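Local atomic coordinates of amidase, hydantoinase/carbamoylase family (Burkholderia ambifaria, PDB entry 5TP4), a protein that probably hydrolyses the carbon-nitrogen bond of N-carbamoyl-L-amino acids, as a zinc-dependent amidase of the peptidase M20 family. Residues 202-205 against 206-210. Numbering follows the deposited sequence.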
ATOM      1  N   GLY B 202      11.166 -23.729  -0.975  1.00 13.19           N
ATOM      2  CA  GLY B 202      11.379 -23.067   0.295  1.00 13.62           C
ATOM      3  C   GLY B 202      12.824 -23.293   0.702  1.00 11.49           C
ATOM      4  O   GLY B 202      13.576 -23.994   0.023  1.00 15.70           O
ATOM      5  N   PRO B 203      13.242 -22.707   1.822  1.00 13.52           N
ATOM      6  CA  PRO B 203      14.666 -22.694   2.199  1.00 10.56           C
ATOM      7  C   PRO B 203      15.103 -23.771   3.181  1.00 16.90           C
ATOM      8  O   PRO B 203      16.303 -23.828   3.491  1.00 19.12           O
ATOM      9  CB  PRO B 203      14.793 -21.307   2.845  1.00 11.01           C
ATOM     10  CG  PRO B 203      13.434 -21.179   3.580  1.00 12.81           C
ATOM     11  CD  PRO B 203      12.408 -21.908   2.746  1.00 15.56           C
ATOM     12  N   VAL B 204      14.185 -24.609   3.676  1.00 14.23           N
ATOM     13  CA  VAL B 204      14.488 -25.438   4.848  1.00 12.80           C
ATOM     14  C   VAL B 204      15.526 -26.506   4.528  1.00 15.63           C
ATOM     15  O   VAL B 204      16.510 -26.678   5.257  1.00 15.18           O
ATOM     16  CB  VAL B 204      13.206 -26.087   5.399  1.00 11.66           C
ATOM     17  CG1 VAL B 204      13.584 -27.064   6.509  1.00 14.92           C
ATOM     18  CG2 VAL B 204      12.248 -25.020   5.879  1.00 12.24           C
ATOM     19  N   LEU B 205      15.300 -27.287   3.470  1.00 13.08           N
ATOM     20  CA  LEU B 205      16.222 -28.390   3.229  1.00 10.51           C
ATOM     21  C   LEU B 205      17.608 -27.868   2.868  1.00 12.41           C
ATOM     22  O   LEU B 205      18.623 -28.412   3.326  1.00 16.53           O
ATOM     23  CB  LEU B 205      15.676 -29.294   2.124  1.00 10.59           C
ATOM     24  CG  LEU B 205      14.279 -29.864   2.394  1.00 13.05           C
ATOM     25  CD1 LEU B 205      13.766 -30.608   1.135  1.00 11.28           C
ATOM     26  CD2 LEU B 205      14.337 -30.801   3.589  1.00 14.10           C
ATOM     27  N   GLU B 206      17.669 -26.816   2.044  1.00 13.01           N
ATOM     28  CA  GLU B 206      18.964 -26.267   1.663  1.00 15.84           C
ATOM     29  C   GLU B 206      19.691 -25.696   2.876  1.00 20.05           C
ATOM     30  O   GLU B 206      20.893 -25.922   3.048  1.00 19.49           O
ATOM     31  CB  GLU B 206      18.778 -25.201   0.578  1.00 19.91           C
ATOM     32  CG  GLU B 206      20.033 -24.916  -0.231  1.00 32.90           C
ATOM     33  CD  GLU B 206      20.804 -23.775   0.332  1.00 41.16           C
ATOM     34  OE1 GLU B 206      20.188 -22.958   1.047  1.00 44.56           O
ATOM     35  OE2 GLU B 206      22.024 -23.693   0.075  1.00 46.25           O
ATOM     36  N   ALA B 207      18.962 -24.992   3.748  1.00 16.39           N
ATOM     37  CA  ALA B 207      19.573 -24.385   4.926  1.00 20.87           C
ATOM     38  C   ALA B 207      20.079 -25.434   5.906  1.00 21.40           C
ATOM     39  O   ALA B 207      21.071 -25.198   6.603  1.00 25.02           O
ATOM     40  CB  ALA B 207      18.570 -23.465   5.611  1.00 16.78           C
ATOM     41  N   ASN B 208      19.419 -26.580   5.987  1.00 20.08           N
ATOM     42  CA  ASN B 208      19.805 -27.640   6.911  1.00 18.06           C
ATOM     43  C   ASN B 208      20.751 -28.667   6.310  1.00 26.45           C
ATOM     44  O   ASN B 208      21.173 -29.583   7.024  1.00 26.21           O
ATOM     45  CB  ASN B 208      18.553 -28.365   7.419  1.00 20.84           C
ATOM     46  CG  ASN B 208      17.792 -27.545   8.418  1.00 27.89           C
ATOM     47  OD1 ASN B 208      18.372 -26.682   9.072  1.00 32.10           O
ATOM     48  ND2 ASN B 208      16.493 -27.803   8.554  1.00 25.77           N
ATOM     49  N   GLY B 209      21.075 -28.569   5.024  1.00 22.35           N
ATOM     50  CA  GLY B 209      21.828 -29.647   4.418  1.00 21.07           C
ATOM     51  C   GLY B 209      21.049 -30.943   4.342  1.00 21.56           C
ATOM     52  O   GLY B 209      21.643 -32.022   4.355  1.00 23.26           O
ATOM     53  N   THR B 210      19.724 -30.867   4.250  1.00 18.71           N
ATOM     54  CA  THR B 210      18.906 -32.062   4.171  1.00 17.09           C
ATOM     55  C   THR B 210      18.653 -32.385   2.711  1.00 15.09           C
ATOM     56  O   THR B 210      18.167 -31.532   1.967  1.00 20.15           O
ATOM     57  CB  THR B 210      17.562 -31.858   4.870  1.00 16.85           C
ATOM     58  OG1 THR B 210      17.778 -31.328   6.178  1.00 18.19           O
ATOM     59  CG2 THR B 210      16.849 -33.165   4.970  1.00 13.13           C
TER
HETATM   60  O   HOH W   1      15.599 -25.929   0.068  1.00 13.67           O
HETATM   61  O   HOH W   2      18.082 -21.966   2.236  1.00 21.68           O
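The short helix 204-208, which follows the strand carrying the zinc ligand His198, is closed by a Schellman motif in which Leu205 meets Thr210. Leu205 O accepts a hydrogen bond from Thr210 N at 2.8 Å (N-H...O 152°), the long return bond of the motif, and a weak bond from Asn208 N. Gly209, with its positive phi, turns the chain between Asn208 and Thr210 and gives a weak bond from its N to Glu206 O. The side chains of Leu205 and Thr210 pass at a slant beside this closure: Leu205 CD2 lies 3.6 Å from Thr210 CB, with Thr210 CG2 almost as near. With Thr210 OG1 anti to its carbonyl carbon (chi1 -50°), the methyl remains near Leu205 while the hydroxyl bonds to Glu358. The same Glu358 carboxylate oxygen holds Asn208 ND2, which packs 3.6 Å from Val204 CG1 where the two side chains run alongside each other. The two carbonyls just before Leu205 O take the helical bonds: Ala207 N to Pro203 O at 2.9 Å and Asn208 N to Val204 O at 3.0 Å. Water extends the first turn: one molecule links Gly202 O to Glu206 N, and another donates to both Pro203 O and Glu206 OE1, the bent Glu206 chain (chi2 -93°) folding its carboxylate back toward it. Glu200 receives the Val204 and Leu205 amides at the helix start, Val204 and Leu205 pack on strand 357-362, and Pro203 and Ala207 meet Thr237 and Tyr242 of the second subunit. A glycine-terminated Schellman turn thus leads the chain from this helix into strand 212-229.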